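DegV family protein (Thermus thermophilus, PDB 2DT8) binds fatty acid, held here as palmitic acid, and zinc, and probably acts in lipid handling as a member of the DegV family. Local coordinates at residues T115-A118 and M124-L127; E131-G136 and E140-E145. One frame throughout, in Å; residues are numbered along the deposited sequence.

Interaction 1: residues T115-A118 and M124-L127; sequences TQAA and MMVL
Met125, a selenomethionine in this crystal, reaches from helix 120-135 to the loop that links strand 110-114 to that helix, and lays its selenium against Thr115. The tight part of the contact is here: SE of Met125 stands 3.8 Å from CB of Thr115 and 3.9 Å from its CG2, so the selenium rests on the aliphatic side of the threonine. The selenomethionine chain runs slantwise to the threonine, and SE thereby meets both carbons. Met125 gets there with CG beside its own backbone N (chi1 -63°) and an extended chain beyond, which carries CE on past Thr115, 3.8 Å from the Thr115 carbonyl O. The looser part lies at this methyl end, where CE of Met125 and CB of Ala117 are 4.3 Å apart. No solvent side exists, since all three touching residues are buried; Leu146 and Leu149 of helix 139-151 and His153 also pack on Met125, and Val122 lies against Thr115 and Ala117. The polar half of Thr115 is occupied elsewhere. With chi1 at 63°, OG1 is folded back over its own main chain, where it accepts from the backbone N of Ala117 at 3.2 Å in an ST turn, the bond bent to 142°, and also hydrogen-bonds the carbonyl O of His87. A glycine in place of this threonine would probably leave the selenium facing a gap and the Ala117 N-H without its turn partner. Next in the chain, Ala118 touches the bound palmitic acid. The chemistry thus divides a single threonine: its hydroxyl ties the turn to the end of strand 82-87, while its carbon atoms give the helix an apolar surface, a union that rests on dispersion and shape.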
ATOM      1  N   THR A 115      -0.911   2.296   9.553  1.00  5.29           N
ATOM      2  CA  THR A 115      -0.464   0.939   9.254  1.00  5.82           C
ATOM      3  C   THR A 115       1.018   0.808   8.964  1.00  7.04           C
ATOM      4  O   THR A 115       1.542  -0.307   8.938  1.00  6.89           O
ATOM      5  CB  THR A 115      -1.171   0.371   8.021  1.00  5.23           C
ATOM      6  OG1 THR A 115      -0.816   1.166   6.877  1.00  6.38           O
ATOM      7  CG2 THR A 115      -2.689   0.363   8.212  1.00  7.81           C
ATOM      8  N   GLN A 116       1.689   1.933   8.734  1.00  5.72           N
ATOM      9  CA  GLN A 116       3.112   1.936   8.382  1.00  5.11           C
ATOM     10  C   GLN A 116       3.342   1.161   7.085  1.00  4.77           C
ATOM     11  O   GLN A 116       4.430   0.641   6.834  1.00  7.11           O
ATOM     12  CB  GLN A 116       3.979   1.343   9.501  1.00  8.11           C
ATOM     13  CG  GLN A 116       4.023   2.213  10.759  1.00  6.67           C
ATOM     14  CD  GLN A 116       5.102   1.775  11.719  1.00  9.26           C
ATOM     15  OE1 GLN A 116       5.388   0.594  11.836  1.00  9.93           O
ATOM     16  NE2 GLN A 116       5.701   2.733  12.424  1.00 14.47           N
ATOM     17  N   ALA A 117       2.303   1.109   6.258  1.00  4.56           N
ATOM     18  CA  ALA A 117       2.386   0.406   4.985  1.00  4.46           C
ATOM     19  C   ALA A 117       1.858   1.274   3.852  1.00  4.80           C
ATOM     20  O   ALA A 117       1.456   2.422   4.060  1.00  5.17           O
ATOM     21  CB  ALA A 117       1.598  -0.896   5.057  1.00  5.56           C
ATOM     22  N   ALA A 118       1.842   0.711   2.649  1.00  5.09           N
ATOM     23  CA  ALA A 118       1.361   1.428   1.474  1.00  5.14           C
ATOM     24  C   ALA A 118       0.743   0.431   0.489  1.00  4.79           C
ATOM     25  O   ALA A 118       1.032  -0.761   0.555  1.00  4.99           O
ATOM     26  CB  ALA A 118       2.534   2.175   0.812  1.00  6.13           C
HETATM   27  N   MSE A 124      -4.389  -5.148   2.657  1.00  4.21           N
HETATM   28  CA  MSE A 124      -4.468  -6.473   3.279  1.00  4.75           C
HETATM   29  C   MSE A 124      -4.870  -6.360   4.742  1.00  5.40           C
HETATM   30  O   MSE A 124      -5.545  -7.246   5.269  1.00  6.11           O
HETATM   31  CB  MSE A 124      -3.140  -7.227   3.170  1.00  5.82           C
HETATM   32  CG  MSE A 124      -2.034  -6.670   4.035  1.00  5.79           C
HETATM   33 SE   MSE A 124      -0.356  -7.515   3.603  1.00  8.81          SE
HETATM   34  CE  MSE A 124       0.632  -6.906   5.139  1.00  8.29           C
HETATM   35  N   MSE A 125      -4.462  -5.277   5.403  1.00  4.96           N
HETATM   36  CA  MSE A 125      -4.836  -5.092   6.802  1.00  5.08           C
HETATM   37  C   MSE A 125      -6.317  -4.718   6.892  1.00  6.28           C
HETATM   38  O   MSE A 125      -7.017  -5.124   7.820  1.00  5.48           O
HETATM   39  CB  MSE A 125      -3.955  -4.029   7.456  1.00  8.45           C
HETATM   40  CG  MSE A 125      -2.503  -4.441   7.474  1.00  5.91           C
HETATM   41 SE   MSE A 125      -1.441  -3.330   8.606  1.00 13.58          SE
HETATM   42  CE  MSE A 125       0.296  -3.762   7.933  1.00 13.50           C
ATOM     43  N   VAL A 126      -6.805  -3.945   5.926  1.00  5.17           N
ATOM     44  CA  VAL A 126      -8.220  -3.593   5.895  1.00  6.00           C
ATOM     45  C   VAL A 126      -9.027  -4.884   5.734  1.00  4.28           C
ATOM     46  O   VAL A 126     -10.014  -5.099   6.432  1.00  5.35           O
ATOM     47  CB  VAL A 126      -8.526  -2.638   4.711  1.00  5.80           C
ATOM     48  CG1 VAL A 126     -10.021  -2.484   4.518  1.00  6.86           C
ATOM     49  CG2 VAL A 126      -7.894  -1.300   4.968  1.00  8.24           C
ATOM     50  N   LEU A 127      -8.591  -5.749   4.825  1.00  5.31           N
ATOM     51  CA  LEU A 127      -9.282  -7.009   4.604  1.00  7.16           C
ATOM     52  C   LEU A 127      -9.234  -7.909   5.841  1.00  4.71           C
ATOM     53  O   LEU A 127     -10.221  -8.566   6.167  1.00  5.92           O
ATOM     54  CB  LEU A 127      -8.680  -7.735   3.399  1.00  4.64           C
ATOM     55  CG  LEU A 127      -8.879  -7.029   2.051  1.00  4.98           C
ATOM     56  CD1 LEU A 127      -8.128  -7.804   0.978  1.00 10.81           C
ATOM     57  CD2 LEU A 127     -10.360  -6.915   1.695  1.00  7.15           C
TER

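Interaction 2: residues E131-G136 and E140-E145; sequences ELLEEG and EAVLAE
Val142 points one methyl, CG2, at two successive leucines of the facing helix. That methyl lies 3.7 Å from CD2 of Leu133 and 3.9 Å from CB of Leu132, and the side chains of Leu133 and Val142 cross at about a right angle. Its place follows from the valine torsion, which sets CG1 anti to the backbone N (chi1 174°) and CG2 anti to the carbonyl carbon. About one turn further along helix 139-151, Leu132 meets Glu145, again nearly perpendicular: its CD1 lies 3.7 Å from CG of the glutamate, and CB is also in touch. The glutamate chain bends at chi2 (71°), and the carboxylate beyond these methylenes forms salt bridges with Arg148 and Arg128. The segment axes run almost antiparallel, at 162°, and come within 10.0 Å. A Schellman motif at Gly136 ends the first helix before the chain turns back, making the pair an alpha-helical hairpin. Around it, Leu133 also packs on Ile3 and Leu5 of strand 3-8, and Val142 on Leu84 of strand 82-87, so the hairpin lies against the parallel strands of the larger sheet.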
ATOM      1  N   GLU A 131     -12.470  -9.212   7.928  1.00  6.07           N
ATOM      2  CA  GLU A 131     -12.652 -10.641   8.165  1.00  6.17           C
ATOM      3  C   GLU A 131     -13.005 -10.874   9.637  1.00  7.95           C
ATOM      4  O   GLU A 131     -13.965 -11.585   9.964  1.00  9.43           O
ATOM      5  CB  GLU A 131     -11.364 -11.377   7.790  1.00  7.28           C
ATOM      6  CG  GLU A 131     -11.384 -12.873   8.059  1.00  8.78           C
ATOM      7  CD  GLU A 131     -10.128 -13.552   7.572  1.00 12.64           C
ATOM      8  OE1 GLU A 131      -9.026 -12.987   7.763  1.00  9.77           O
ATOM      9  OE2 GLU A 131     -10.241 -14.657   7.004  1.00 18.59           O
ATOM     10  N   LEU A 132     -12.245 -10.254  10.529  1.00  6.54           N
ATOM     11  CA  LEU A 132     -12.496 -10.417  11.955  1.00  7.45           C
ATOM     12  C   LEU A 132     -13.784  -9.739  12.410  1.00  7.41           C
ATOM     13  O   LEU A 132     -14.547 -10.310  13.195  1.00  6.62           O
ATOM     14  CB  LEU A 132     -11.303  -9.888  12.759  1.00  7.51           C
ATOM     15  CG  LEU A 132     -10.004 -10.670  12.526  1.00 10.07           C
ATOM     16  CD1 LEU A 132      -8.864 -10.005  13.280  1.00 12.23           C
ATOM     17  CD2 LEU A 132     -10.176 -12.114  12.990  1.00 12.83           C
ATOM     18  N   LEU A 133     -14.024  -8.523  11.931  1.00  6.18           N
ATOM     19  CA  LEU A 133     -15.233  -7.797  12.299  1.00  7.23           C
ATOM     20  C   LEU A 133     -16.498  -8.520  11.837  1.00  8.72           C
ATOM     21  O   LEU A 133     -17.486  -8.566  12.577  1.00  8.86           O
ATOM     22  CB  LEU A 133     -15.207  -6.376  11.721  1.00  7.28           C
ATOM     23  CG  LEU A 133     -14.147  -5.456  12.329  1.00  8.53           C
ATOM     24  CD1 LEU A 133     -14.059  -4.184  11.507  1.00 11.84           C
ATOM     25  CD2 LEU A 133     -14.499  -5.148  13.785  1.00  9.20           C
ATOM     26  N   GLU A 134     -16.462  -9.085  10.619  1.00  7.70           N
ATOM     27  CA  GLU A 134     -17.643  -9.812  10.134  1.00  8.24           C
ATOM     28  C   GLU A 134     -17.925 -11.076  10.952  1.00 11.64           C
ATOM     29  O   GLU A 134     -19.073 -11.526  11.033  1.00 13.70           O
ATOM     30  CB  GLU A 134     -17.492 -10.175   8.655  1.00 14.31           C
ATOM     31  CG  GLU A 134     -17.464  -8.968   7.743  1.00 21.83           C
ATOM     32  CD  GLU A 134     -17.668  -9.327   6.284  1.00 28.47           C
ATOM     33  OE1 GLU A 134     -16.960 -10.230   5.786  1.00 27.89           O
ATOM     34  OE2 GLU A 134     -18.531  -8.697   5.636  1.00 32.61           O
ATOM     35  N   GLU A 135     -16.979 -11.688  11.538  1.00 10.56           N
ATOM     36  CA  GLU A 135     -17.143 -12.840  12.432  1.00 14.15           C
ATOM     37  C   GLU A 135     -17.747 -12.373  13.757  1.00 14.31           C
ATOM     38  O   GLU A 135     -18.355 -13.136  14.496  1.00 15.78           O
ATOM     39  CB  GLU A 135     -15.799 -13.501  12.741  1.00 16.97           C
ATOM     40  CG  GLU A 135     -15.159 -14.292  11.620  1.00 23.16           C
ATOM     41  CD  GLU A 135     -13.673 -14.513  11.868  1.00 32.38           C
ATOM     42  OE1 GLU A 135     -13.285 -14.684  13.044  1.00 38.41           O
ATOM     43  OE2 GLU A 135     -12.894 -14.523  10.892  1.00 35.96           O
ATOM     44  N   GLY A 136     -17.558 -11.061  13.987  1.00 12.87           N
ATOM     45  CA  GLY A 136     -18.063 -10.517  15.231  1.00 11.74           C
ATOM     46  C   GLY A 136     -17.057 -10.100  16.330  1.00  9.91           C
ATOM     47  O   GLY A 136     -17.429  -9.799  17.470  1.00 10.57           O
ATOM     48  N   GLU A 140     -11.135  -4.011  20.201  1.00  8.74           N
ATOM     49  CA  GLU A 140      -9.873  -4.397  20.801  1.00  9.30           C
ATOM     50  C   GLU A 140      -9.136  -5.584  20.193  1.00  6.39           C
ATOM     51  O   GLU A 140      -7.929  -5.552  19.996  1.00  7.98           O
ATOM     52  CB  GLU A 140     -10.094  -4.535  22.295  1.00 13.92           C
ATOM     53  CG  GLU A 140      -9.993  -3.223  23.072  1.00 26.28           C
ATOM     54  CD  GLU A 140      -8.646  -2.511  22.918  1.00 31.21           C
ATOM     55  OE1 GLU A 140      -7.582  -3.102  23.217  1.00 36.83           O
ATOM     56  OE2 GLU A 140      -8.655  -1.344  22.477  1.00 35.15           O
ATOM     57  N   ALA A 141      -9.939  -6.627  19.915  1.00  5.61           N
ATOM     58  CA  ALA A 141      -9.323  -7.819  19.363  1.00  5.47           C
ATOM     59  C   ALA A 141      -8.741  -7.455  18.005  1.00  5.27           C
ATOM     60  O   ALA A 141      -7.641  -7.893  17.651  1.00  5.91           O
ATOM     61  CB  ALA A 141     -10.388  -8.895  19.230  1.00  6.96           C
ATOM     62  N   VAL A 142      -9.494  -6.678  17.232  1.00  5.35           N
ATOM     63  CA  VAL A 142      -9.054  -6.287  15.906  1.00  6.26           C
ATOM     64  C   VAL A 142      -7.827  -5.372  15.966  1.00  5.50           C
ATOM     65  O   VAL A 142      -6.883  -5.551  15.192  1.00  5.21           O
ATOM     66  CB  VAL A 142     -10.213  -5.604  15.143  1.00  5.33           C
ATOM     67  CG1 VAL A 142      -9.729  -5.052  13.802  1.00  7.63           C
ATOM     68  CG2 VAL A 142     -11.316  -6.625  14.903  1.00  8.47           C
ATOM     69  N   LEU A 143      -7.827  -4.412  16.889  1.00  5.30           N
ATOM     70  CA  LEU A 143      -6.674  -3.515  17.004  1.00  4.14           C
ATOM     71  C   LEU A 143      -5.441  -4.292  17.444  1.00  6.13           C
ATOM     72  O   LEU A 143      -4.330  -3.975  17.039  1.00  5.09           O
ATOM     73  CB  LEU A 143      -6.944  -2.371  17.994  1.00  6.03           C
ATOM     74  CG  LEU A 143      -7.975  -1.325  17.547  1.00  6.82           C
ATOM     75  CD1 LEU A 143      -8.297  -0.385  18.693  1.00  7.86           C
ATOM     76  CD2 LEU A 143      -7.437  -0.540  16.353  1.00  7.48           C
ATOM     77  N   ALA A 144      -5.632  -5.327  18.260  1.00  5.16           N
ATOM     78  CA  ALA A 144      -4.498  -6.123  18.698  1.00  5.23           C
ATOM     79  C   ALA A 144      -3.906  -6.879  17.509  1.00  4.58           C
ATOM     80  O   ALA A 144      -2.685  -6.990  17.373  1.00  6.09           O
ATOM     81  CB  ALA A 144      -4.932  -7.104  19.802  1.00  5.61           C
ATOM     82  N   GLU A 145      -4.784  -7.413  16.660  1.00  5.79           N
ATOM     83  CA  GLU A 145      -4.333  -8.137  15.478  1.00  6.97           C
ATOM     84  C   GLU A 145      -3.640  -7.178  14.505  1.00  7.17           C
ATOM     85  O   GLU A 145      -2.623  -7.527  13.902  1.00  7.71           O
ATOM     86  CB  GLU A 145      -5.515  -8.833  14.796  1.00  6.47           C
ATOM     87  CG  GLU A 145      -5.192  -9.450  13.426  1.00  7.29           C
ATOM     88  CD  GLU A 145      -4.295 -10.683  13.479  1.00  9.78           C
ATOM     89  OE1 GLU A 145      -3.713 -10.980  14.546  1.00  9.69           O
ATOM     90  OE2 GLU A 145      -4.162 -11.360  12.430  1.00  8.10           O
TER

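How the interactions relate
Both contacts draw on helix 120-135, interaction 1 through its earlier turns and interaction 2 through its C-terminal end, with centres 14 Å apart. Interaction 1 is core: it lies about 7 Å, centre to centre, from the middle of the chain, is wholly buried, and joins the helix to its own preceding loop near the lipid. Interaction 2, about 20 Å out and partly buried, pairs that helix with helix 139-151. Apolar contacts carry each of them, but the polar groups differ with depth: in the interior a hydroxyl is engaged by backbone groups, whereas nearer the surface a carboxylate is held by arginines. Helix 139-151 is a partner in interaction 2 and, further along, a neighbour of interaction 1.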